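ATP-dependent kinase YFH7 (Saccharomyces cerevisiae, PDB 2GA8) binds and hydrolyses ATP and acts as an ATP-dependent kinase that could be involved in assembly of the endoplasmic reticulum membrane. Local coordinates at residues N22-G31 and L284-I295; V62-V73 and E224-P235. All coordinates share one frame; numbering follows the deposited sequence.

In the fold
Interaction 1 lies in the core of the chain, its centre about 11 Å from that of the whole chain, where strand 25-30 runs into the ATP-binding loop that by similarity begins at G31. Interaction 2 is more peripheral, about 24 Å from the same centre and away from that loop; it falls between the two segments of interaction 1 in the sequence. The centres of the two contacts are about 22 Å apart, yet Y23, just ahead of the core strand, joins them. Its OH lies 2.9 Å from S231 N, a probable hydrogen bond, and its ring packs against T229 O and I234 CG1. The loop before strand 25-30 is thus tied to segment 224-235.

Interaction 1: N22-G31 and L284-I295; sequences NYRVCVILVG and LADTGALLVYKI
With CG turned anti to the carbonyl carbon (chi1 -61°), the Y293 ring presents its edge to V27, whose CG1, anti to the backbone N (chi1 178°), meets ring atom CD2 in the ring plane at 3.8 Å. On the same face of the sheet one branch of L29 serves two partners: its CD1 touches Y293 CB and continues to I295 CG1, 3.9 Å away. Helix 4-17 packs on V27, L291 and Y293 here, while helix 37-43 meets L29 and I295. On the face of C26, I28 and V30, I28 CG1 lies 3.8 Å from L290 CD1, and I28 CD1 meets L284 CD1, a branch coming from the end of helix 275-285; C26 CB touches L290 CD1 as well.

Between these layers run two neighbouring strands of a five-stranded parallel sheet, order 2-3-1-4-5, in a P-loop kinase fold. Strand 25-30 is the middle one and enters the ATP-binding loop, by similarity, at G31. Six backbone bonds join the pair, from C26 N to A289 O through to I295 N and V30 O (2.8 Å). C26, I28 and V30 each donate and accept in this seam, whereas V25 and V27 bond on the other edge to R261 and strand 262-267.

Ahead of the strands, N22 ND2 donates to T287 O at 2.7 Å from above the carbonyl plane (40° out of it), and N22 CG rests 3.5 Å from A289 CB. R18 binds N22 OD1, helping to fix the amide's rotation. T287 OG1 donates to L284 O (2.6 Å) and accepts from A289 N in an ST turn. A water donates both to this hydroxyl and to R24 O, bridging the segments.

Interaction 2: V62-V73 and E224-P235; sequences VIEVNDRLKPMV and EKLSKTFSQTIP. With SO4 (sulfate ion), chain E.
K228 folds over the backbone of V62 to reach E64: from CB the chain bends at chi2 (-63°), CG comes to 4.2 Å from V62 O, and CD touches both that oxygen and E64 OE2. CE stays 3.1 Å from V62 O and also touches V62 CG2. At the tip, NZ donates to V62 O (2.9 Å) and forms a salt bridge with E64 OE2 (2.6 Å), using the carboxylate's anti lone pair. A methionine in its place would probably leave the E64 carboxylate without its positive mate and V62 O without this donor.

Beyond the lysine the segments pair as a short two-stranded parallel sheet, V65 beside F230 and N66 beside S231, with N66 N bonding to F230 O and N66 O receiving Q232 N. N66 also turns its amide back, ND2 donating in its own plane to K228 O at 2.7 Å. The F230 ring has L226 O over the centre of one face, E64 O at its edge, and F259 edge-to-face.

At the end of the strand pair, S231 OG donates to the anti lone pair of D67 OD2 (2.6 Å) and accepts from T233 N in an ST turn. Backbone N atoms of D67 and R68, with R68 NE and NH2 edge-on, hold a sulfate, probably from the crystallisation liquor. Further along, V73 N bonds to T233 O (3.0 Å), and M72 CE touches P235 CB.

Interaction 1: N22-G31 and L284-I295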
loop_
_atom_site.group_PDB
_atom_site.type_symbol
_atom_site.label_atom_id
_atom_site.label_comp_id
_atom_site.label_asym_id
_atom_site.label_seq_id
_atom_site.Cartn_x
_atom_site.Cartn_y
_atom_site.Cartn_z
ATOM N N ASN A 22 15.468 -0.999 12.639
ATOM C CA ASN A 22 14.155 -1.258 12.054
ATOM C C ASN A 22 14.083 -2.645 11.456
ATOM O O ASN A 22 14.991 -3.067 10.739
ATOM C CB ASN A 22 13.845 -0.237 10.951
ATOM C CG ASN A 22 13.765 1.188 11.470
ATOM O OD1 ASN A 22 14.764 1.911 11.510
ATOM N ND2 ASN A 22 12.569 1.597 11.872
ATOM N N TYR A 23 12.992 -3.346 11.736
ATOM C CA TYR A 23 12.809 -4.689 11.207
ATOM C C TYR A 23 12.596 -4.638 9.698
ATOM O O TYR A 23 13.002 -5.541 8.963
ATOM C CB TYR A 23 11.603 -5.365 11.848
ATOM C CG TYR A 23 11.519 -6.826 11.481
ATOM C CD1 TYR A 23 12.425 -7.741 12.012
ATOM C CD2 TYR A 23 10.565 -7.288 10.576
ATOM C CE1 TYR A 23 12.385 -9.073 11.653
ATOM C CE2 TYR A 23 10.517 -8.630 10.206
ATOM C CZ TYR A 23 11.433 -9.514 10.752
ATOM O OH TYR A 23 11.391 -10.837 10.401
ATOM N N ARG A 24 11.934 -3.585 9.236
ATOM C CA ARG A 24 11.690 -3.438 7.814
ATOM C C ARG A 24 11.755 -1.984 7.383
ATOM O O ARG A 24 11.576 -1.071 8.191
ATOM C CB ARG A 24 10.335 -4.064 7.437
ATOM C CG ARG A 24 9.225 -3.830 8.444
ATOM C CD ARG A 24 7.884 -4.412 7.997
ATOM N NE ARG A 24 7.928 -5.850 7.748
ATOM C CZ ARG A 24 6.975 -6.707 8.107
ATOM N NH1 ARG A 24 5.893 -6.283 8.745
ATOM N NH2 ARG A 24 7.089 -7.992 7.803
ATOM N N VAL A 25 12.054 -1.767 6.110
ATOM C CA VAL A 25 12.120 -0.414 5.592
ATOM C C VAL A 25 10.952 -0.245 4.637
ATOM O O VAL A 25 10.511 -1.204 4.010
ATOM C CB VAL A 25 13.446 -0.154 4.858
ATOM C CG1 VAL A 25 14.611 -0.328 5.832
ATOM C CG2 VAL A 25 13.585 -1.091 3.684
ATOM N N CYS A 26 10.437 0.971 4.551
ATOM C CA CYS A 26 9.306 1.235 3.677
ATOM C C CYS A 26 9.688 2.176 2.558
ATOM O O CYS A 26 10.560 3.027 2.711
ATOM C CB CYS A 26 8.147 1.850 4.467
ATOM S SG CYS A 26 7.364 0.722 5.656
ATOM N N VAL A 27 9.023 2.005 1.425
ATOM C CA VAL A 27 9.253 2.858 0.277
ATOM C C VAL A 27 7.898 3.354 -0.183
ATOM O O VAL A 27 6.964 2.567 -0.339
ATOM C CB VAL A 27 9.908 2.097 -0.888
ATOM C CG1 VAL A 27 10.087 3.039 -2.083
ATOM C CG2 VAL A 27 11.249 1.517 -0.452
ATOM N N ILE A 28 7.786 4.664 -0.350
ATOM C CA ILE A 28 6.558 5.271 -0.844
ATOM C C ILE A 28 6.835 5.684 -2.282
ATOM O O ILE A 28 7.848 6.325 -2.565
ATOM C CB ILE A 28 6.158 6.538 -0.045
ATOM C CG1 ILE A 28 5.493 6.136 1.277
ATOM C CG2 ILE A 28 5.192 7.399 -0.883
ATOM C CD1 ILE A 28 5.170 7.321 2.188
ATOM N N LEU A 29 5.949 5.283 -3.189
ATOM C CA LEU A 29 6.084 5.641 -4.592
ATOM C C LEU A 29 4.748 6.246 -5.012
ATOM O O LEU A 29 3.725 5.558 -5.035
ATOM C CB LEU A 29 6.387 4.404 -5.446
ATOM C CG LEU A 29 6.450 4.665 -6.955
ATOM C CD1 LEU A 29 7.511 5.721 -7.254
ATOM C CD2 LEU A 29 6.764 3.358 -7.689
ATOM N N VAL A 30 4.763 7.536 -5.324
ATOM C CA VAL A 30 3.560 8.246 -5.739
ATOM C C VAL A 30 3.646 8.711 -7.186
ATOM O O VAL A 30 4.699 9.140 -7.657
ATOM C CB VAL A 30 3.307 9.499 -4.852
ATOM C CG1 VAL A 30 2.259 10.407 -5.498
ATOM C CG2 VAL A 30 2.839 9.071 -3.469
ATOM N N GLY A 31 2.519 8.627 -7.877
ATOM C CA GLY A 31 2.457 9.070 -9.256
ATOM C C GLY A 31 0.999 9.159 -9.654
ATOM O O GLY A 31 0.166 8.438 -9.104
ATOM N N LEU A 284 4.838 6.617 8.500
ATOM C CA LEU A 284 5.942 5.807 7.988
ATOM C C LEU A 284 7.297 6.499 8.160
ATOM O O LEU A 284 8.306 5.847 8.426
ATOM C CB LEU A 284 5.711 5.465 6.509
ATOM C CG LEU A 284 4.456 4.637 6.198
ATOM C CD1 LEU A 284 4.398 4.336 4.709
ATOM C CD2 LEU A 284 4.474 3.339 6.990
ATOM N N ALA A 285 7.319 7.821 8.018
ATOM C CA ALA A 285 8.563 8.573 8.156
ATOM C C ALA A 285 9.112 8.470 9.575
ATOM O O ALA A 285 10.325 8.405 9.776
ATOM C CB ALA A 285 8.335 10.037 7.788
ATOM N N ASP A 286 8.215 8.450 10.555
ATOM C CA ASP A 286 8.630 8.365 11.949
ATOM C C ASP A 286 9.345 7.067 12.321
ATOM O O ASP A 286 9.889 6.957 13.415
ATOM C CB ASP A 286 7.433 8.594 12.879
ATOM C CG ASP A 286 7.057 10.065 12.991
ATOM O OD1 ASP A 286 7.821 10.920 12.494
ATOM O OD2 ASP A 286 6.005 10.369 13.584
ATOM N N THR A 287 9.348 6.086 11.424
ATOM C CA THR A 287 10.046 4.834 11.713
ATOM C C THR A 287 11.541 5.064 11.538
ATOM O O THR A 287 12.361 4.323 12.079
ATOM C CB THR A 287 9.644 3.693 10.745
ATOM O OG1 THR A 287 9.982 4.059 9.400
ATOM C CG2 THR A 287 8.158 3.404 10.838
ATOM N N GLY A 288 11.888 6.100 10.781
ATOM C CA GLY A 288 13.288 6.388 10.524
ATOM C C GLY A 288 13.824 5.482 9.425
ATOM O O GLY A 288 15.033 5.421 9.177
ATOM N N ALA A 289 12.921 4.771 8.759
ATOM C CA ALA A 289 13.315 3.860 7.687
ATOM C C ALA A 289 12.362 3.984 6.505
ATOM O O ALA A 289 11.682 3.028 6.144
ATOM C CB ALA A 289 13.331 2.422 8.205
ATOM N N LEU A 290 12.334 5.170 5.905
ATOM C CA LEU A 290 11.466 5.441 4.768
ATOM C C LEU A 290 12.171 6.146 3.612
ATOM O O LEU A 290 12.937 7.083 3.819
ATOM C CB LEU A 290 10.292 6.320 5.213
ATOM C CG LEU A 290 9.372 6.827 4.096
ATOM C CD1 LEU A 290 8.533 5.669 3.575
ATOM C CD2 LEU A 290 8.474 7.939 4.620
ATOM N N LEU A 291 11.904 5.677 2.397
ATOM C CA LEU A 291 12.424 6.304 1.188
ATOM C C LEU A 291 11.153 6.758 0.481
ATOM O O LEU A 291 10.167 6.021 0.452
ATOM C CB LEU A 291 13.197 5.309 0.320
ATOM C CG LEU A 291 14.641 5.089 0.789
ATOM C CD1 LEU A 291 15.340 4.106 -0.133
ATOM C CD2 LEU A 291 15.376 6.427 0.808
ATOM N N VAL A 292 11.167 7.974 -0.055
ATOM C CA VAL A 292 10.003 8.539 -0.730
ATOM C C VAL A 292 10.316 8.994 -2.153
ATOM O O VAL A 292 11.247 9.768 -2.371
ATOM C CB VAL A 292 9.457 9.748 0.060
ATOM C CG1 VAL A 292 8.203 10.298 -0.614
ATOM C CG2 VAL A 292 9.157 9.330 1.501
ATOM N N TYR A 293 9.528 8.507 -3.110
ATOM C CA TYR A 293 9.698 8.855 -4.519
ATOM C C TYR A 293 8.392 9.361 -5.104
ATOM O O TYR A 293 7.314 8.832 -4.818
ATOM C CB TYR A 293 10.149 7.638 -5.324
ATOM C CG TYR A 293 11.475 7.080 -4.871
ATOM C CD1 TYR A 293 12.668 7.742 -5.161
ATOM C CD2 TYR A 293 11.534 5.914 -4.112
ATOM C CE1 TYR A 293 13.890 7.254 -4.704
ATOM C CE2 TYR A 293 12.748 5.418 -3.647
ATOM C CZ TYR A 293 13.921 6.092 -3.944
ATOM O OH TYR A 293 15.119 5.604 -3.471
ATOM N N LYS A 294 8.494 10.397 -5.923
ATOM C CA LYS A 294 7.317 10.959 -6.561
ATOM C C LYS A 294 7.671 11.069 -8.036
ATOM O O LYS A 294 8.688 11.656 -8.396
ATOM C CB LYS A 294 7.000 12.332 -5.957
ATOM C CG LYS A 294 5.606 12.853 -6.267
ATOM C CD LYS A 294 5.522 13.408 -7.663
ATOM C CE LYS A 294 4.121 13.915 -7.963
ATOM N NZ LYS A 294 4.054 14.490 -9.325
ATOM N N ILE A 295 6.835 10.480 -8.882
ATOM C CA ILE A 295 7.075 10.492 -10.317
ATOM C C ILE A 295 6.602 11.782 -10.973
ATOM O O ILE A 295 5.478 12.219 -10.755
ATOM C CB ILE A 295 6.356 9.307 -11.010
ATOM C CG1 ILE A 295 6.819 7.984 -10.395
ATOM C CG2 ILE A 295 6.637 9.327 -12.516
ATOM C CD1 ILE A 295 6.041 6.772 -10.905
HETATM O O HOH W 1 9.868 1.190 8.187
#

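Interaction 2: V62-V73 and E224-P235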
loop_
_atom_site.group_PDB
_atom_site.type_symbol
_atom_site.label_atom_id
_atom_site.label_comp_id
_atom_site.label_asym_id
_atom_site.label_seq_id
_atom_site.Cartn_x
_atom_site.Cartn_y
_atom_site.Cartn_z
ATOM N N VAL A 62 22.002 -19.910 5.445
ATOM C CA VAL A 62 22.229 -18.692 6.212
ATOM C C VAL A 62 21.010 -18.187 6.978
ATOM O O VAL A 62 21.156 -17.496 7.986
ATOM C CB VAL A 62 22.727 -17.552 5.283
ATOM C CG1 VAL A 62 21.619 -17.154 4.312
ATOM C CG2 VAL A 62 23.182 -16.353 6.106
ATOM N N ILE A 63 19.815 -18.529 6.507
ATOM C CA ILE A 63 18.594 -18.053 7.154
ATOM C C ILE A 63 18.335 -18.601 8.550
ATOM O O ILE A 63 18.383 -19.810 8.785
ATOM C CB ILE A 63 17.350 -18.333 6.287
ATOM C CG1 ILE A 63 17.440 -17.546 4.976
ATOM C CG2 ILE A 63 16.086 -17.932 7.048
ATOM C CD1 ILE A 63 16.295 -17.813 4.015
ATOM N N GLU A 64 18.057 -17.684 9.471
ATOM C CA GLU A 64 17.761 -18.033 10.853
ATOM C C GLU A 64 16.609 -17.175 11.356
ATOM O O GLU A 64 16.572 -15.967 11.115
ATOM C CB GLU A 64 18.981 -17.806 11.743
ATOM C CG GLU A 64 20.171 -18.689 11.417
ATOM C CD GLU A 64 21.291 -18.542 12.426
ATOM O OE1 GLU A 64 21.030 -18.733 13.632
ATOM O OE2 GLU A 64 22.432 -18.238 12.020
ATOM N N VAL A 65 15.664 -17.805 12.045
ATOM C CA VAL A 65 14.525 -17.082 12.592
ATOM C C VAL A 65 14.723 -17.026 14.103
ATOM O O VAL A 65 14.778 -18.060 14.772
ATOM C CB VAL A 65 13.194 -17.787 12.252
ATOM C CG1 VAL A 65 12.023 -16.994 12.821
ATOM C CG2 VAL A 65 13.051 -17.920 10.741
ATOM N N ASN A 66 14.845 -15.813 14.629
ATOM C CA ASN A 66 15.078 -15.598 16.053
ATOM C C ASN A 66 13.810 -15.300 16.842
ATOM O O ASN A 66 12.702 -15.372 16.312
ATOM C CB ASN A 66 16.055 -14.439 16.240
ATOM C CG ASN A 66 17.261 -14.548 15.341
ATOM O OD1 ASN A 66 18.107 -15.427 15.520
ATOM N ND2 ASN A 66 17.346 -13.660 14.356
ATOM N N ASP A 67 14.000 -14.955 18.114
ATOM C CA ASP A 67 12.906 -14.629 19.022
ATOM C C ASP A 67 11.922 -15.781 19.147
ATOM O O ASP A 67 10.717 -15.575 19.273
ATOM C CB ASP A 67 12.164 -13.377 18.545
ATOM C CG ASP A 67 13.081 -12.178 18.391
ATOM O OD1 ASP A 67 13.914 -11.944 19.294
ATOM O OD2 ASP A 67 12.962 -11.466 17.373
ATOM N N ARG A 68 12.447 -17.000 19.120
ATOM C CA ARG A 68 11.611 -18.187 19.219
ATOM C C ARG A 68 10.844 -18.284 20.539
ATOM O O ARG A 68 9.767 -18.877 20.586
ATOM C CB ARG A 68 12.472 -19.438 19.019
ATOM C CG ARG A 68 13.023 -19.581 17.603
ATOM C CD ARG A 68 14.108 -20.650 17.530
ATOM N NE ARG A 68 15.314 -20.244 18.248
ATOM C CZ ARG A 68 16.409 -20.989 18.360
ATOM N NH1 ARG A 68 16.460 -22.193 17.801
ATOM N NH2 ARG A 68 17.459 -20.526 19.025
ATOM N N LEU A 69 11.386 -17.693 21.601
ATOM C CA LEU A 69 10.736 -17.743 22.912
ATOM C C LEU A 69 10.040 -16.442 23.297
ATOM O O LEU A 69 9.777 -16.198 24.476
ATOM C CB LEU A 69 11.754 -18.098 24.000
ATOM C CG LEU A 69 12.491 -19.431 23.849
ATOM C CD1 LEU A 69 13.422 -19.627 25.035
ATOM C CD2 LEU A 69 11.488 -20.571 23.762
ATOM N N LYS A 70 9.745 -15.607 22.309
ATOM C CA LYS A 70 9.075 -14.342 22.578
ATOM C C LYS A 70 7.636 -14.387 22.085
ATOM O O LYS A 70 7.302 -15.157 21.187
ATOM C CB LYS A 70 9.820 -13.191 21.897
ATOM C CG LYS A 70 11.213 -12.950 22.442
ATOM C CD LYS A 70 11.820 -11.697 21.842
ATOM C CE LYS A 70 13.141 -11.346 22.508
ATOM N NZ LYS A 70 13.668 -10.040 22.021
ATOM N N PRO A 71 6.753 -13.577 22.687
ATOM C CA PRO A 71 5.357 -13.580 22.245
ATOM C C PRO A 71 5.200 -12.807 20.937
ATOM O O PRO A 71 6.034 -11.961 20.601
ATOM C CB PRO A 71 4.633 -12.910 23.405
ATOM C CG PRO A 71 5.643 -11.906 23.872
ATOM C CD PRO A 71 6.933 -12.706 23.862
ATOM N N MET A 72 4.136 -13.109 20.205
ATOM C CA MET A 72 3.852 -12.447 18.938
ATOM C C MET A 72 3.585 -10.967 19.162
ATOM O O MET A 72 2.964 -10.590 20.153
ATOM C CB MET A 72 2.619 -13.071 18.284
ATOM C CG MET A 72 2.756 -14.540 17.971
ATOM S SD MET A 72 4.098 -14.827 16.817
ATOM C CE MET A 72 3.367 -14.211 15.310
ATOM N N VAL A 73 4.054 -10.128 18.244
ATOM C CA VAL A 73 3.820 -8.693 18.354
ATOM C C VAL A 73 2.313 -8.486 18.230
ATOM O O VAL A 73 1.688 -9.019 17.312
ATOM C CB VAL A 73 4.527 -7.912 17.218
ATOM C CG1 VAL A 73 4.184 -6.432 17.305
ATOM C CG2 VAL A 73 6.033 -8.108 17.314
ATOM N N GLU A 224 23.379 -10.902 4.421
ATOM C CA GLU A 224 23.832 -11.750 5.521
ATOM C C GLU A 224 23.155 -11.271 6.808
ATOM O O GLU A 224 22.610 -12.064 7.581
ATOM C CB GLU A 224 25.353 -11.640 5.677
ATOM C CG GLU A 224 25.941 -12.495 6.784
ATOM C CD GLU A 224 26.136 -13.937 6.362
ATOM O OE1 GLU A 224 26.772 -14.157 5.312
ATOM O OE2 GLU A 224 25.663 -14.846 7.080
ATOM N N LYS A 225 23.181 -9.960 7.023
ATOM C CA LYS A 225 22.575 -9.371 8.214
ATOM C C LYS A 225 21.075 -9.633 8.303
ATOM O O LYS A 225 20.564 -10.023 9.351
ATOM C CB LYS A 225 22.814 -7.862 8.226
ATOM C CG LYS A 225 24.272 -7.460 8.265
ATOM C CD LYS A 225 24.388 -5.955 8.182
ATOM C CE LYS A 225 25.823 -5.506 8.054
ATOM N NZ LYS A 225 25.892 -4.033 7.866
ATOM N N LEU A 226 20.361 -9.416 7.206
ATOM C CA LEU A 226 18.924 -9.634 7.234
ATOM C C LEU A 226 18.577 -11.110 7.432
ATOM O O LEU A 226 17.629 -11.442 8.148
ATOM C CB LEU A 226 18.278 -9.094 5.949
ATOM C CG LEU A 226 18.459 -9.820 4.619
ATOM C CD1 LEU A 226 17.504 -11.011 4.545
ATOM C CD2 LEU A 226 18.163 -8.848 3.478
ATOM N N SER A 227 19.360 -11.989 6.813
ATOM C CA SER A 227 19.131 -13.429 6.902
ATOM C C SER A 227 19.220 -13.966 8.322
ATOM O O SER A 227 18.538 -14.924 8.669
ATOM C CB SER A 227 20.129 -14.186 6.018
ATOM O OG SER A 227 19.907 -13.917 4.647
ATOM N N LYS A 228 20.054 -13.336 9.142
ATOM C CA LYS A 228 20.241 -13.770 10.521
ATOM C C LYS A 228 19.334 -13.047 11.512
ATOM O O LYS A 228 19.413 -13.297 12.710
ATOM C CB LYS A 228 21.697 -13.547 10.947
ATOM C CG LYS A 228 22.734 -14.317 10.141
ATOM C CD LYS A 228 22.550 -15.817 10.295
ATOM C CE LYS A 228 23.682 -16.586 9.629
ATOM N NZ LYS A 228 23.425 -18.052 9.652
ATOM N N THR A 229 18.464 -12.169 11.024
ATOM C CA THR A 229 17.613 -11.400 11.925
ATOM C C THR A 229 16.100 -11.461 11.715
ATOM O O THR A 229 15.376 -10.572 12.173
ATOM C CB THR A 229 18.054 -9.923 11.934
ATOM O OG1 THR A 229 18.077 -9.422 10.591
ATOM C CG2 THR A 229 19.450 -9.793 12.541
ATOM N N PHE A 230 15.625 -12.490 11.023
ATOM C CA PHE A 230 14.195 -12.661 10.819
ATOM C C PHE A 230 13.643 -12.974 12.206
ATOM O O PHE A 230 14.339 -13.579 13.030
ATOM C CB PHE A 230 13.920 -13.834 9.873
ATOM C CG PHE A 230 14.258 -13.555 8.435
ATOM C CD1 PHE A 230 13.565 -12.580 7.717
ATOM C CD2 PHE A 230 15.242 -14.298 7.782
ATOM C CE1 PHE A 230 13.842 -12.352 6.369
ATOM C CE2 PHE A 230 15.525 -14.078 6.434
ATOM C CZ PHE A 230 14.825 -13.104 5.724
ATOM N N SER A 231 12.406 -12.568 12.473
ATOM C CA SER A 231 11.809 -12.802 13.784
ATOM C C SER A 231 10.514 -13.610 13.758
ATOM O O SER A 231 9.608 -13.338 12.969
ATOM C CB SER A 231 11.546 -11.467 14.481
ATOM O OG SER A 231 10.911 -11.673 15.732
ATOM N N GLN A 232 10.431 -14.597 14.643
ATOM C CA GLN A 232 9.248 -15.441 14.736
ATOM C C GLN A 232 8.056 -14.662 15.304
ATOM O O GLN A 232 6.916 -15.107 15.207
ATOM C CB GLN A 232 9.548 -16.648 15.632
ATOM C CG GLN A 232 8.492 -17.738 15.602
ATOM C CD GLN A 232 8.289 -18.313 14.211
ATOM O OE1 GLN A 232 9.251 -18.671 13.528
ATOM N NE2 GLN A 232 7.034 -18.412 13.787
ATOM N N THR A 233 8.318 -13.495 15.881
ATOM C CA THR A 233 7.252 -12.691 16.485
ATOM C C THR A 233 6.395 -11.896 15.507
ATOM O O THR A 233 5.368 -11.347 15.898
ATOM C CB THR A 233 7.812 -11.688 17.500
ATOM O OG1 THR A 233 8.624 -10.724 16.818
ATOM C CG2 THR A 233 8.641 -12.405 18.551
ATOM N N ILE A 234 6.812 -11.838 14.247
ATOM C CA ILE A 234 6.086 -11.085 13.225
ATOM C C ILE A 234 5.069 -11.966 12.505
ATOM O O ILE A 234 5.435 -12.920 11.828
ATOM C CB ILE A 234 7.081 -10.481 12.199
ATOM C CG1 ILE A 234 8.084 -9.580 12.927
ATOM C CG2 ILE A 234 6.329 -9.697 11.123
ATOM C CD1 ILE A 234 7.473 -8.328 13.556
ATOM N N PRO A 235 3.770 -11.648 12.638
ATOM C CA PRO A 235 2.722 -12.441 11.992
ATOM C C PRO A 235 2.540 -12.101 10.522
ATOM O O PRO A 235 3.048 -11.088 10.046
ATOM C CB PRO A 235 1.489 -12.081 12.801
ATOM C CG PRO A 235 1.696 -10.598 13.006
ATOM C CD PRO A 235 3.185 -10.508 13.369
HETATM S S SO4 E . 16.335 -16.933 20.008
HETATM O O1 SO4 E . 15.216 -17.657 19.370
HETATM O O2 SO4 E . 16.030 -16.707 21.434
HETATM O O3 SO4 E . 17.566 -17.736 19.884
HETATM O O4 SO4 E . 16.536 -15.633 19.341
HETATM O O HOH W 2 15.373 -10.518 15.309
#